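Local structure of pyruvate kinase 1 (Trypanosoma brucei brucei, 4HYW) at residues E99-P104 with H169-D174; I127-L132 with E184-A189; S212-A217 with I236-E241; V261-L266 with V293-Q298; L460-A465 with R494-P499. The protein catalyses the last step of glycolysis, transferring a phosphoryl group from phosphoenolpyruvate to ADP to give pyruvate and ATP. All blocks are in the same frame, centred on the assembly; numbering follows the deposited sequence.

Contact 1. Residues E99-P104 with H169-D174; sequences EVSFAP and HHRLTD
His169 meets Pro104 at one end of an antiparallel strand pair, 99-102 with 170-173, in the B domain, the small beta lobe that pyruvate kinases insert into their TIM barrel. Pro104 CD sits 3.3 Å from the centroid of the His169 ring, 7° off the ring normal, in a CH-pi contact. His170 then forms a hydrogen-bonded pair with Phe102: Phe102 N reaches His170 O at 2.9 Å, almost straight at 172°, and His170 N answers to Phe102 O. His170 NE2 hydrogen-bonds Asp145. Arg171 faces Ser101 in a non-hydrogen-bonded pair and stretches out to the carboxylate of Glu99; that salt bridge is modelled too tightly for its geometry to be trusted. Leu172 pairs with Val100, N and O each bonded to the other's backbone, and Leu172 CD2 packs 3.5 Å from Phe102 CE2 on the face shared with Val100 and His170. At Thr173 the methyl CG2 lies 4.1 Å from Glu99 CB.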
# COMPACT_ATOMS: atom_id res chain seq x y z
N GLU A 99 -4.31 -62.95 -2.13
CA GLU A 99 -5.33 -61.91 -1.93
C GLU A 99 -6.24 -62.19 -0.73
O GLU A 99 -6.31 -63.31 -0.22
CB GLU A 99 -6.16 -61.74 -3.20
CG GLU A 99 -7.08 -62.91 -3.51
CD GLU A 99 -8.07 -62.59 -4.61
OE1 GLU A 99 -8.34 -61.39 -4.84
OE2 GLU A 99 -8.56 -63.53 -5.26
N VAL A 100 -6.92 -61.14 -0.27
CA VAL A 100 -7.91 -61.27 0.81
C VAL A 100 -8.81 -60.05 0.83
O VAL A 100 -8.36 -58.93 0.56
CB VAL A 100 -7.24 -61.43 2.18
CG1 VAL A 100 -6.72 -60.10 2.69
CG2 VAL A 100 -8.19 -62.06 3.18
N SER A 101 -10.10 -60.28 1.09
CA SER A 101 -11.10 -59.20 1.00
C SER A 101 -11.57 -58.77 2.38
O SER A 101 -11.83 -59.61 3.23
CB SER A 101 -12.30 -59.64 0.17
OG SER A 101 -11.91 -59.95 -1.15
N PHE A 102 -11.66 -57.47 2.59
CA PHE A 102 -12.10 -56.93 3.86
C PHE A 102 -13.42 -56.19 3.69
O PHE A 102 -13.66 -55.57 2.65
CB PHE A 102 -11.05 -55.98 4.42
CG PHE A 102 -9.77 -56.66 4.80
CD1 PHE A 102 -9.64 -57.31 6.03
CD2 PHE A 102 -8.68 -56.62 3.94
CE1 PHE A 102 -8.45 -57.92 6.38
CE2 PHE A 102 -7.48 -57.23 4.29
CZ PHE A 102 -7.37 -57.89 5.51
N ALA A 103 -14.26 -56.25 4.71
CA ALA A 103 -15.48 -55.45 4.75
C ALA A 103 -15.43 -54.53 5.96
O ALA A 103 -14.68 -54.80 6.90
CB ALA A 103 -16.70 -56.36 4.82
N PRO A 104 -16.22 -53.45 5.95
CA PRO A 104 -16.28 -52.57 7.12
C PRO A 104 -16.59 -53.35 8.40
O PRO A 104 -17.34 -54.32 8.36
CB PRO A 104 -17.42 -51.62 6.79
CG PRO A 104 -17.41 -51.54 5.30
CD PRO A 104 -16.92 -52.87 4.79
N HIS A 169 -14.78 -51.35 2.27
CA HIS A 169 -14.60 -52.51 1.40
C HIS A 169 -13.33 -52.40 0.58
O HIS A 169 -13.11 -51.40 -0.10
CB HIS A 169 -15.80 -52.67 0.46
CG HIS A 169 -17.09 -53.05 1.17
ND1 HIS A 169 -17.33 -54.29 1.65
CD2 HIS A 169 -18.24 -52.30 1.45
CE1 HIS A 169 -18.55 -54.33 2.22
NE2 HIS A 169 -19.11 -53.11 2.09
N HIS A 170 -12.50 -53.44 0.62
CA HIS A 170 -11.35 -53.52 -0.26
C HIS A 170 -10.77 -54.91 -0.39
O HIS A 170 -10.72 -55.68 0.57
CB HIS A 170 -10.28 -52.54 0.18
CG HIS A 170 -9.24 -52.26 -0.88
ND1 HIS A 170 -9.54 -51.63 -2.03
CD2 HIS A 170 -7.87 -52.53 -0.91
CE1 HIS A 170 -8.42 -51.50 -2.77
NE2 HIS A 170 -7.40 -52.05 -2.08
N ARG A 171 -10.31 -55.22 -1.59
CA ARG A 171 -9.57 -56.44 -1.87
C ARG A 171 -8.07 -56.13 -1.90
O ARG A 171 -7.63 -55.18 -2.54
CB ARG A 171 -10.03 -57.00 -3.22
CG ARG A 171 -9.30 -58.24 -3.71
CD ARG A 171 -9.65 -58.50 -5.17
NE ARG A 171 -8.76 -59.48 -5.78
CZ ARG A 171 -7.78 -59.18 -6.63
NH1 ARG A 171 -7.01 -60.14 -7.12
NH2 ARG A 171 -7.55 -57.92 -6.99
N LEU A 172 -7.29 -56.92 -1.18
CA LEU A 172 -5.91 -56.57 -0.92
C LEU A 172 -5.03 -57.64 -1.53
O LEU A 172 -5.24 -58.83 -1.29
CB LEU A 172 -5.69 -56.51 0.59
CG LEU A 172 -4.74 -55.48 1.20
CD1 LEU A 172 -4.99 -54.09 0.66
CD2 LEU A 172 -4.85 -55.51 2.73
N THR A 173 -4.06 -57.24 -2.36
CA THR A 173 -3.11 -58.19 -2.93
C THR A 173 -1.72 -58.08 -2.29
O THR A 173 -1.49 -57.23 -1.42
CB THR A 173 -3.02 -58.09 -4.49
OG1 THR A 173 -2.81 -56.73 -4.88
CG2 THR A 173 -4.31 -58.60 -5.15
N ASP A 174 -0.82 -58.95 -2.71
CA ASP A 174 0.53 -59.01 -2.13
C ASP A 174 1.23 -57.65 -2.15
O ASP A 174 1.16 -56.92 -3.14
CB ASP A 174 1.38 -60.06 -2.87
CG ASP A 174 1.01 -61.50 -2.49
OD1 ASP A 174 0.01 -61.69 -1.76
OD2 ASP A 174 1.72 -62.43 -2.95

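Contact 2. Residues I127-L132 with E184-A189; sequences IDYPQL and EVDLPA
Tyr129 reaches across to Val185, Asp186 and Leu187 with its ring and hydroxyl. From CB the ring heads for residues 184-189 because CG lies anti to the backbone N (chi1 -173°). Along one side of the ring, Tyr129 CD1 comes 4.4 Å from Leu187 CD2, a loose apolar touch. One atom further on, Tyr129 CE1 is 4.4 Å from Val185 CG1 and 3.8 Å from Asp186 OD1, with the carboxylate plane turned 64° from that of the ring. At the tip, Tyr129 OH accepts the N-H of Asp186 at 2.9 Å; the bond is fairly straight at 165°, with the nitrogen lying in the ring plane. Val185 CA also approaches OH. Above one ring face, toward its rim, sits a water that takes a hydrogen bond from Gln131 N and gives a weak one to Asp186 OD1, while Gln131 CG lies 3.4 Å from Asp186 OD2. The contact joins a B-domain turn to the chain returning to the barrel. Because OH serves as acceptor to Asp186 N, its own proton points elsewhere; one direct bond and a weak water bridge make a light polar tie, consistent with a lobe that can shift against the barrel.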
# COMPACT_ATOMS: atom_id res chain seq x y z
N ILE A 127 3.29 -55.87 8.16
CA ILE A 127 3.71 -54.59 7.61
C ILE A 127 5.18 -54.37 7.96
O ILE A 127 5.58 -54.61 9.10
CB ILE A 127 2.85 -53.46 8.21
CG1 ILE A 127 1.38 -53.62 7.80
CG2 ILE A 127 3.42 -52.10 7.82
CD1 ILE A 127 0.46 -52.50 8.28
N ASP A 128 6.00 -54.07 6.96
CA ASP A 128 7.47 -54.16 7.11
C ASP A 128 8.08 -52.91 7.79
O ASP A 128 9.19 -52.51 7.46
CB ASP A 128 8.15 -54.44 5.76
CG ASP A 128 7.96 -53.28 4.74
OD1 ASP A 128 7.36 -52.23 5.09
OD2 ASP A 128 8.46 -53.41 3.59
N TYR A 129 7.39 -52.34 8.76
CA TYR A 129 7.90 -51.16 9.44
C TYR A 129 8.07 -51.38 10.96
O TYR A 129 7.11 -51.24 11.70
CB TYR A 129 6.98 -49.96 9.18
CG TYR A 129 7.50 -48.68 9.71
CD1 TYR A 129 8.66 -48.12 9.19
CD2 TYR A 129 6.89 -48.04 10.78
CE1 TYR A 129 9.14 -46.90 9.68
CE2 TYR A 129 7.35 -46.82 11.26
CZ TYR A 129 8.48 -46.27 10.71
OH TYR A 129 8.99 -45.09 11.23
N PRO A 130 9.30 -51.69 11.42
CA PRO A 130 9.48 -52.17 12.80
C PRO A 130 9.01 -51.18 13.87
O PRO A 130 8.64 -51.59 14.96
CB PRO A 130 10.99 -52.39 12.91
CG PRO A 130 11.43 -52.68 11.50
CD PRO A 130 10.55 -51.80 10.63
N GLN A 131 9.03 -49.88 13.55
CA GLN A 131 8.65 -48.86 14.53
C GLN A 131 7.12 -48.62 14.57
O GLN A 131 6.66 -47.60 15.11
CB GLN A 131 9.39 -47.54 14.26
CG GLN A 131 10.84 -47.49 14.75
CD GLN A 131 10.95 -47.55 16.27
OE1 GLN A 131 10.40 -46.71 16.98
NE2 GLN A 131 11.68 -48.54 16.76
N LEU A 132 6.35 -49.57 14.01
CA LEU A 132 4.93 -49.36 13.79
C LEU A 132 4.16 -49.01 15.07
O LEU A 132 3.38 -48.04 15.09
CB LEU A 132 4.28 -50.56 13.08
CG LEU A 132 2.78 -50.38 12.75
CD1 LEU A 132 2.55 -49.17 11.85
CD2 LEU A 132 2.16 -51.64 12.14
N GLU A 184 5.76 -39.40 11.98
CA GLU A 184 7.13 -39.47 11.52
C GLU A 184 7.46 -40.89 11.10
O GLU A 184 6.74 -41.84 11.42
CB GLU A 184 8.08 -38.99 12.61
CG GLU A 184 7.65 -37.67 13.24
CD GLU A 184 8.72 -37.07 14.12
OE1 GLU A 184 8.51 -35.95 14.64
OE2 GLU A 184 9.79 -37.72 14.29
N VAL A 185 8.48 -41.02 10.28
CA VAL A 185 8.73 -42.24 9.57
C VAL A 185 10.22 -42.32 9.36
O VAL A 185 10.81 -41.46 8.70
CB VAL A 185 8.02 -42.26 8.19
CG1 VAL A 185 8.64 -43.30 7.28
CG2 VAL A 185 6.54 -42.56 8.37
N ASP A 186 10.85 -43.30 10.01
CA ASP A 186 12.30 -43.29 10.12
C ASP A 186 12.99 -44.17 9.09
O ASP A 186 14.07 -44.70 9.34
CB ASP A 186 12.76 -43.62 11.57
CG ASP A 186 12.77 -45.13 11.87
OD1 ASP A 186 12.57 -45.95 10.95
OD2 ASP A 186 13.00 -45.49 13.05
N LEU A 187 12.43 -44.25 7.89
CA LEU A 187 13.13 -44.85 6.76
C LEU A 187 14.38 -44.05 6.40
O LEU A 187 14.43 -42.83 6.60
CB LEU A 187 12.22 -44.97 5.54
CG LEU A 187 10.90 -45.74 5.64
CD1 LEU A 187 9.97 -45.28 4.53
CD2 LEU A 187 11.09 -47.25 5.59
N PRO A 188 15.38 -44.73 5.84
CA PRO A 188 16.56 -44.06 5.31
C PRO A 188 16.21 -43.09 4.19
O PRO A 188 15.18 -43.24 3.53
CB PRO A 188 17.42 -45.21 4.78
CG PRO A 188 16.46 -46.33 4.54
CD PRO A 188 15.40 -46.19 5.58
N ALA A 189 17.05 -42.08 4.00
CA ALA A 189 16.92 -41.16 2.88
C ALA A 189 16.93 -41.94 1.58
O ALA A 189 16.14 -41.69 0.68
CB ALA A 189 18.06 -40.16 2.89
O HOH W 1 10.96 -48.84 11.83

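Contact 3. Residues S212-A217 with I236-E241; sequences SFIRTA and IISKIE. With MG (magnesium ion), chain C.
At the magnesium site in the mouth of the TIM barrel, where strands 208-211 and 235-240 run out into loops, Glu241 binds the ion and Phe213 N holds its other carboxylate oxygen. Glu241 OE1 lies 2.3 Å from the magnesium ion. Glu241 OE2 takes a weak hydrogen bond from Phe213 N at 2.9 Å, and a hydrogen bond from one of the metal-bound waters. Asp265 OD1 and four waters complete six ligands. The Phe213 ring turns an edge to Glu241, Phe213 CD1 standing 3.8 Å from Glu241 OE1. A bend at chi3 (80°) brings Lys239 NZ 2.9 Å from Ser212 OG, which it donates to; NZ also bonds Asp84, and OG bonds Thr85 O. Lys239 NZ also lies 3.6 Å from Glu241 OE2, a long salt bridge. Further along the chain, Ile214 N bonds Lys239 O, and a water accepts from Glu241 N and donates to Ile214 O. Arg215 NE folds back to bond Phe213 O at 2.7 Å, tying the side chain to the backbone two residues earlier. Ile214 CG1 rests 3.8 Å from Ser238 CB, and both side chains touch Val220 of helix 217-227 and Ile252 of helix 249-255, outside the barrel wall.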
# COMPACT_ATOMS: atom_id res chain seq x y z
N SER A 212 12.68 -38.85 -3.84
CA SER A 212 11.40 -39.22 -3.27
C SER A 212 11.37 -39.13 -1.76
O SER A 212 12.39 -39.31 -1.10
CB SER A 212 11.01 -40.64 -3.69
OG SER A 212 10.76 -40.69 -5.09
N PHE A 213 10.20 -38.79 -1.21
CA PHE A 213 9.92 -38.96 0.19
C PHE A 213 10.93 -38.26 1.12
O PHE A 213 11.28 -38.79 2.17
CB PHE A 213 9.82 -40.45 0.52
CG PHE A 213 8.98 -40.75 1.72
CD1 PHE A 213 7.64 -40.40 1.75
CD2 PHE A 213 9.50 -41.47 2.78
CE1 PHE A 213 6.83 -40.73 2.84
CE2 PHE A 213 8.71 -41.79 3.88
CZ PHE A 213 7.38 -41.42 3.91
N ILE A 214 11.28 -37.03 0.79
CA ILE A 214 12.12 -36.22 1.67
C ILE A 214 11.33 -35.62 2.83
O ILE A 214 10.38 -34.85 2.62
CB ILE A 214 12.79 -35.10 0.92
CG1 ILE A 214 13.76 -35.68 -0.13
CG2 ILE A 214 13.50 -34.16 1.89
CD1 ILE A 214 14.97 -36.36 0.47
N ARG A 215 11.80 -35.88 4.04
CA ARG A 215 11.07 -35.47 5.24
C ARG A 215 11.88 -34.50 6.08
O ARG A 215 11.33 -33.82 6.94
CB ARG A 215 10.71 -36.70 6.08
CG ARG A 215 9.82 -37.69 5.35
CD ARG A 215 10.18 -39.13 5.67
NE ARG A 215 11.20 -39.62 4.77
CZ ARG A 215 12.10 -40.55 5.08
NH1 ARG A 215 12.08 -41.12 6.26
NH2 ARG A 215 13.03 -40.88 4.21
N THR A 216 13.21 -34.52 5.91
CA THR A 216 14.12 -33.72 6.75
C THR A 216 15.28 -33.17 5.90
O THR A 216 15.71 -33.80 4.93
CB THR A 216 14.74 -34.57 7.91
OG1 THR A 216 15.76 -35.43 7.38
CG2 THR A 216 13.69 -35.41 8.59
N ALA A 217 15.87 -32.06 6.33
CA ALA A 217 17.10 -31.59 5.67
C ALA A 217 18.23 -32.64 5.75
O ALA A 217 18.98 -32.83 4.79
CB ALA A 217 17.55 -30.27 6.27
N ILE A 236 19.60 -31.53 -6.74
CA ILE A 236 18.64 -32.31 -5.95
C ILE A 236 17.31 -31.55 -5.76
O ILE A 236 17.28 -30.46 -5.14
CB ILE A 236 19.21 -32.72 -4.58
CG1 ILE A 236 20.54 -33.47 -4.78
CG2 ILE A 236 18.23 -33.60 -3.81
CD1 ILE A 236 21.13 -33.98 -3.49
N ILE A 237 16.27 -32.04 -6.42
CA ILE A 237 14.93 -31.51 -6.26
C ILE A 237 14.21 -32.42 -5.28
O ILE A 237 13.98 -33.59 -5.58
CB ILE A 237 14.14 -31.53 -7.59
CG1 ILE A 237 14.93 -30.88 -8.74
CG2 ILE A 237 12.79 -30.83 -7.42
CD1 ILE A 237 15.37 -29.45 -8.47
N SER A 238 13.90 -31.92 -4.11
CA SER A 238 13.25 -32.75 -3.11
C SER A 238 11.74 -32.82 -3.32
O SER A 238 11.08 -31.79 -3.52
CB SER A 238 13.56 -32.26 -1.71
OG SER A 238 14.96 -32.36 -1.48
N LYS A 239 11.23 -34.05 -3.35
CA LYS A 239 9.79 -34.29 -3.38
C LYS A 239 9.17 -34.23 -1.98
O LYS A 239 9.49 -35.03 -1.11
CB LYS A 239 9.50 -35.65 -4.03
CG LYS A 239 9.95 -35.71 -5.48
CD LYS A 239 10.00 -37.12 -6.01
CE LYS A 239 8.63 -37.66 -6.39
NZ LYS A 239 8.72 -39.14 -6.54
N ILE A 240 8.25 -33.30 -1.80
CA ILE A 240 7.51 -33.21 -0.55
C ILE A 240 6.26 -34.10 -0.61
O ILE A 240 5.45 -33.96 -1.50
CB ILE A 240 7.11 -31.76 -0.25
CG1 ILE A 240 8.35 -30.87 -0.25
CG2 ILE A 240 6.37 -31.66 1.08
CD1 ILE A 240 9.42 -31.31 0.73
N GLU A 241 6.16 -35.06 0.30
CA GLU A 241 5.26 -36.20 0.10
C GLU A 241 4.41 -36.50 1.30
O GLU A 241 3.47 -37.27 1.20
CB GLU A 241 6.05 -37.46 -0.30
CG GLU A 241 6.52 -37.46 -1.74
CD GLU A 241 6.94 -38.83 -2.22
OE1 GLU A 241 6.32 -39.82 -1.78
OE2 GLU A 241 7.89 -38.92 -3.04
MG MG C . 6.15 -42.04 -2.28
O HOH W 2 7.84 -35.67 2.41
O HOH W 3 7.31 -41.44 -4.00
O HOH W 4 7.98 -42.24 -1.26
O HOH W 5 4.54 -42.06 -1.12
O HOH W 6 5.40 -43.38 -3.77

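Contact 4. Residues V261-L266 with V293-Q298; sequences VARGDL and VICATQ. With MG (magnesium ion), chain C.
Arg263 reaches over to residues 293-298 with two N-H groups: Arg263 NE bonds Ala296 O at 2.9 Å, approaching from 40° above the carbonyl plane, and Arg263 NH2 bonds Thr297 O, also at 2.9 Å. A bend at chi3 (-55°) curls the guanidinium back so that both carbonyls meet its edge. Asp316 gives NH2 a salt bridge and Gln279 takes NH1, so the buried charge is gripped on several sides. Backbone bonding adds Val261 N to Ile294 O at 2.8 Å and a weak return bond from Ala296 N to Val261 O. These are neighbouring parallel strands of the TIM barrel, 258-262 and 293-296, joined by a beta-alpha-beta crossover through helices 263-269 and 274-289. At the start of helix 263-269, Gly264 N gives a weak bond to Thr297 OG1. The next residue, Asp265, puts OD1 2.2 Å from the magnesium ion. Arg311 of a second subunit bonds the carbonyls of Arg263 and Gly264. Around this polar core, Cys295 SG lies over one face of the Arg263 guanidinium, 3.7 Å above its plane. Thr297 CG2 presses 3.5 Å from Gly264 CA. Val261 CG2 lies alongside Val293 CG2 at 4.0 Å.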
# COMPACT_ATOMS: atom_id res chain seq x y z
N VAL A 261 6.37 -30.39 -5.56
CA VAL A 261 5.22 -30.61 -4.75
C VAL A 261 4.57 -31.85 -5.30
O VAL A 261 3.91 -31.79 -6.34
CB VAL A 261 4.19 -29.45 -4.83
CG1 VAL A 261 3.04 -29.71 -3.86
CG2 VAL A 261 4.86 -28.09 -4.54
N ALA A 262 4.86 -33.00 -4.69
CA ALA A 262 4.40 -34.28 -5.24
C ALA A 262 2.98 -34.57 -4.78
O ALA A 262 2.78 -35.31 -3.82
CB ALA A 262 5.34 -35.40 -4.84
N ARG A 263 2.02 -33.94 -5.42
CA ARG A 263 0.65 -33.87 -4.91
C ARG A 263 -0.00 -35.27 -4.74
O ARG A 263 -0.76 -35.48 -3.78
CB ARG A 263 -0.21 -32.96 -5.80
CG ARG A 263 0.27 -31.51 -5.80
CD ARG A 263 -0.71 -30.59 -6.49
NE ARG A 263 -1.01 -31.04 -7.84
CZ ARG A 263 -1.91 -30.47 -8.64
NH1 ARG A 263 -2.55 -29.38 -8.24
NH2 ARG A 263 -2.22 -31.02 -9.81
N GLY A 264 0.33 -36.21 -5.63
CA GLY A 264 -0.27 -37.55 -5.60
C GLY A 264 -0.01 -38.25 -4.27
O GLY A 264 -0.95 -38.60 -3.54
N ASP A 265 1.26 -38.32 -3.90
CA ASP A 265 1.64 -38.94 -2.64
C ASP A 265 1.23 -38.08 -1.44
O ASP A 265 0.74 -38.58 -0.44
CB ASP A 265 3.15 -39.25 -2.64
CG ASP A 265 3.50 -40.54 -3.51
OD1 ASP A 265 4.70 -40.95 -3.55
OD2 ASP A 265 2.58 -41.12 -4.14
N LEU A 266 1.42 -36.77 -1.54
CA LEU A 266 1.07 -35.88 -0.45
C LEU A 266 -0.43 -36.01 -0.08
O LEU A 266 -0.79 -36.04 1.09
CB LEU A 266 1.42 -34.43 -0.81
CG LEU A 266 1.30 -33.37 0.29
CD1 LEU A 266 2.12 -33.75 1.53
CD2 LEU A 266 1.69 -31.98 -0.24
N VAL A 293 10.60 -24.61 -8.27
CA VAL A 293 9.61 -25.48 -7.72
C VAL A 293 8.75 -26.02 -8.83
O VAL A 293 8.40 -25.30 -9.79
CB VAL A 293 8.74 -24.74 -6.66
CG1 VAL A 293 8.10 -23.48 -7.27
CG2 VAL A 293 7.72 -25.69 -6.05
N ILE A 294 8.48 -27.32 -8.76
CA ILE A 294 7.68 -28.00 -9.75
C ILE A 294 6.36 -28.42 -9.12
O ILE A 294 6.34 -29.02 -8.05
CB ILE A 294 8.39 -29.28 -10.21
CG1 ILE A 294 9.82 -28.96 -10.64
CG2 ILE A 294 7.60 -29.98 -11.32
CD1 ILE A 294 10.64 -30.19 -11.04
N CYS A 295 5.27 -28.17 -9.83
CA CYS A 295 3.97 -28.70 -9.44
C CYS A 295 3.68 -29.96 -10.26
O CYS A 295 3.93 -29.99 -11.48
CB CYS A 295 2.88 -27.65 -9.67
SG CYS A 295 1.24 -28.16 -9.09
N ALA A 296 3.22 -31.02 -9.58
CA ALA A 296 3.07 -32.36 -10.21
C ALA A 296 1.73 -33.01 -9.88
O ALA A 296 1.14 -32.75 -8.82
CB ALA A 296 4.21 -33.29 -9.78
N THR A 297 1.30 -33.90 -10.79
CA THR A 297 0.27 -34.93 -10.54
C THR A 297 -1.11 -34.60 -11.07
O THR A 297 -1.84 -33.76 -10.50
CB THR A 297 0.16 -35.33 -9.06
OG1 THR A 297 1.46 -35.69 -8.58
CG2 THR A 297 -0.78 -36.55 -8.93
N GLN A 298 -1.51 -35.33 -12.11
CA GLN A 298 -2.89 -35.34 -12.56
C GLN A 298 -3.32 -33.98 -13.09
O GLN A 298 -4.52 -33.69 -13.16
CB GLN A 298 -3.84 -35.79 -11.43
CG GLN A 298 -3.74 -37.27 -11.08
CD GLN A 298 -4.63 -37.65 -9.91
OE1 GLN A 298 -4.86 -36.85 -8.99
NE2 GLN A 298 -5.22 -38.84 -9.98
MG MG C . 6.15 -42.04 -2.28
O HOH W 4 7.98 -42.24 -1.26
O HOH W 5 4.54 -42.06 -1.12
O HOH W 3 7.31 -41.44 -4.00
O HOH W 6 5.40 -43.38 -3.77

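Contact 5. Residues L460-A465 with R494-P499; sequences LGLDFA and RLIYLP
Leu462 on helix 455-467 and Leu498, just past strand 492-497, mark the closest backbone approach, their CA atoms 6.8 Å apart. The contact between the two segments is apolar. Leu498 brings its CD2 methyl to the helix, 3.8 Å from Leu462 CB and 3.6 Å from Leu462 O, while the other branch, CD1, comes 4.5 Å from Ala465 CB. Ala465 lies three residues on from Leu462 and so faces the same way, and one branch of Leu498 meets each residue. Leu462 has CG beside its backbone N (chi1 -63°), and its CD1 touches Ile496 CG2 at 4.4 Å and Pro499 CD at the same distance. Ile496 in turn lays CD1 over the centre of the Arg494 guanidinium, 3.4 Å above its plane. That arginine forms a salt bridge with Asp483 of a neighbouring subunit, and the strand pairs antiparallel with one from that subunit, continuing the sheet across the interface. Pro499, the C-terminal residue, is held by Thr473. A helix packed through Leu462 and Ala465 onto the last strand of the chain's mixed sheet and the residues after it is the alpha/beta layering of the pyruvate kinase C-terminal domain, which here also binds a fructose bisphosphate.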
# COMPACT_ATOMS: atom_id res chain seq x y z
N LEU A 460 27.41 -13.22 -28.54
CA LEU A 460 26.68 -14.45 -28.76
C LEU A 460 25.23 -14.31 -28.25
O LEU A 460 24.28 -14.65 -28.97
CB LEU A 460 27.39 -15.62 -28.07
CG LEU A 460 26.84 -17.02 -28.34
CD1 LEU A 460 27.03 -17.41 -29.80
CD2 LEU A 460 27.50 -18.05 -27.42
N GLY A 461 25.07 -13.73 -27.06
CA GLY A 461 23.74 -13.55 -26.48
C GLY A 461 22.84 -12.60 -27.26
O GLY A 461 21.65 -12.86 -27.42
N LEU A 462 23.38 -11.46 -27.66
CA LEU A 462 22.63 -10.49 -28.46
C LEU A 462 22.28 -11.02 -29.85
O LEU A 462 21.19 -10.74 -30.36
CB LEU A 462 23.42 -9.19 -28.59
CG LEU A 462 23.70 -8.44 -27.28
CD1 LEU A 462 24.68 -7.29 -27.53
CD2 LEU A 462 22.41 -7.94 -26.65
N ASP A 463 23.18 -11.80 -30.44
CA ASP A 463 22.88 -12.46 -31.72
C ASP A 463 21.74 -13.45 -31.52
O ASP A 463 20.83 -13.54 -32.35
CB ASP A 463 24.10 -13.21 -32.26
CG ASP A 463 25.19 -12.28 -32.79
OD1 ASP A 463 24.88 -11.09 -33.10
OD2 ASP A 463 26.35 -12.73 -32.91
N PHE A 464 21.81 -14.21 -30.43
CA PHE A 464 20.75 -15.15 -30.09
C PHE A 464 19.41 -14.46 -29.93
O PHE A 464 18.41 -14.91 -30.49
CB PHE A 464 21.10 -15.91 -28.81
CG PHE A 464 20.18 -17.06 -28.52
CD1 PHE A 464 20.32 -18.27 -29.20
CD2 PHE A 464 19.19 -16.95 -27.56
CE1 PHE A 464 19.50 -19.35 -28.91
CE2 PHE A 464 18.36 -18.02 -27.27
CZ PHE A 464 18.53 -19.24 -27.94
N ALA A 465 19.39 -13.34 -29.20
CA ALA A 465 18.15 -12.58 -28.99
C ALA A 465 17.53 -12.16 -30.31
O ALA A 465 16.31 -12.12 -30.44
CB ALA A 465 18.41 -11.37 -28.13
N ARG A 494 24.08 -3.25 -17.36
CA ARG A 494 24.13 -2.28 -18.45
C ARG A 494 22.82 -2.34 -19.21
O ARG A 494 22.24 -3.43 -19.40
CB ARG A 494 25.26 -2.61 -19.43
CG ARG A 494 26.64 -2.52 -18.86
CD ARG A 494 27.69 -2.72 -19.95
NE ARG A 494 27.77 -4.11 -20.40
CZ ARG A 494 28.25 -4.48 -21.59
NH1 ARG A 494 28.54 -3.56 -22.51
NH2 ARG A 494 28.38 -5.76 -21.88
N LEU A 495 22.37 -1.18 -19.70
CA LEU A 495 21.32 -1.13 -20.70
C LEU A 495 21.93 -0.85 -22.06
O LEU A 495 22.71 0.10 -22.22
CB LEU A 495 20.28 -0.08 -20.34
CG LEU A 495 19.21 -0.51 -19.32
CD1 LEU A 495 19.84 -1.08 -18.04
CD2 LEU A 495 18.33 0.68 -18.99
N ILE A 496 21.58 -1.68 -23.02
CA ILE A 496 22.26 -1.72 -24.30
C ILE A 496 21.22 -1.81 -25.40
O ILE A 496 20.32 -2.65 -25.34
CB ILE A 496 23.15 -2.96 -24.34
CG1 ILE A 496 24.47 -2.66 -23.67
CG2 ILE A 496 23.35 -3.45 -25.75
CD1 ILE A 496 25.22 -3.92 -23.31
N TYR A 497 21.33 -0.94 -26.39
CA TYR A 497 20.50 -1.06 -27.58
C TYR A 497 21.06 -2.13 -28.47
O TYR A 497 22.25 -2.12 -28.75
CB TYR A 497 20.46 0.26 -28.31
CG TYR A 497 19.72 1.35 -27.59
CD1 TYR A 497 20.41 2.28 -26.81
CD2 TYR A 497 18.33 1.48 -27.70
CE1 TYR A 497 19.75 3.34 -26.21
CE2 TYR A 497 17.65 2.52 -27.08
CZ TYR A 497 18.36 3.45 -26.33
OH TYR A 497 17.70 4.51 -25.73
N LEU A 498 20.23 -3.10 -28.83
CA LEU A 498 20.60 -4.12 -29.82
C LEU A 498 21.08 -3.48 -31.12
O LEU A 498 20.37 -2.66 -31.73
CB LEU A 498 19.44 -5.05 -30.10
CG LEU A 498 19.62 -6.49 -29.67
CD1 LEU A 498 18.33 -7.26 -29.91
CD2 LEU A 498 20.76 -7.12 -30.45
N PRO A 499 22.31 -3.84 -31.53
CA PRO A 499 22.96 -3.29 -32.72
C PRO A 499 22.29 -3.74 -34.01
O PRO A 499 21.56 -4.77 -34.06
CB PRO A 499 24.39 -3.87 -32.64
CG PRO A 499 24.26 -5.13 -31.81
CD PRO A 499 23.13 -4.84 -30.82
OXT PRO A 499 22.47 -3.08 -35.05

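Following the chain, contact 1 opens at 99-104 and contact 2 at 127-132; contact 1 closes at 169-174 and contact 2 at 184-189, so the two cross. Contact 1 pairs strands within the B domain, and contact 2 ties that lobe to the chain re-entering the barrel. Contact 3 closes the beta-alpha-beta unit from strand 208-211 to 235-240, and contact 4 the one from 258-262 to 293-296. Arg215 links contact 2 to contact 3 through the carbonyls of Val185 and Leu187, and contacts 3 and 4 share the magnesium ion. Contact 5 closes a separate loop in the C-terminal domain, its centre about 38 Å from that of contact 4.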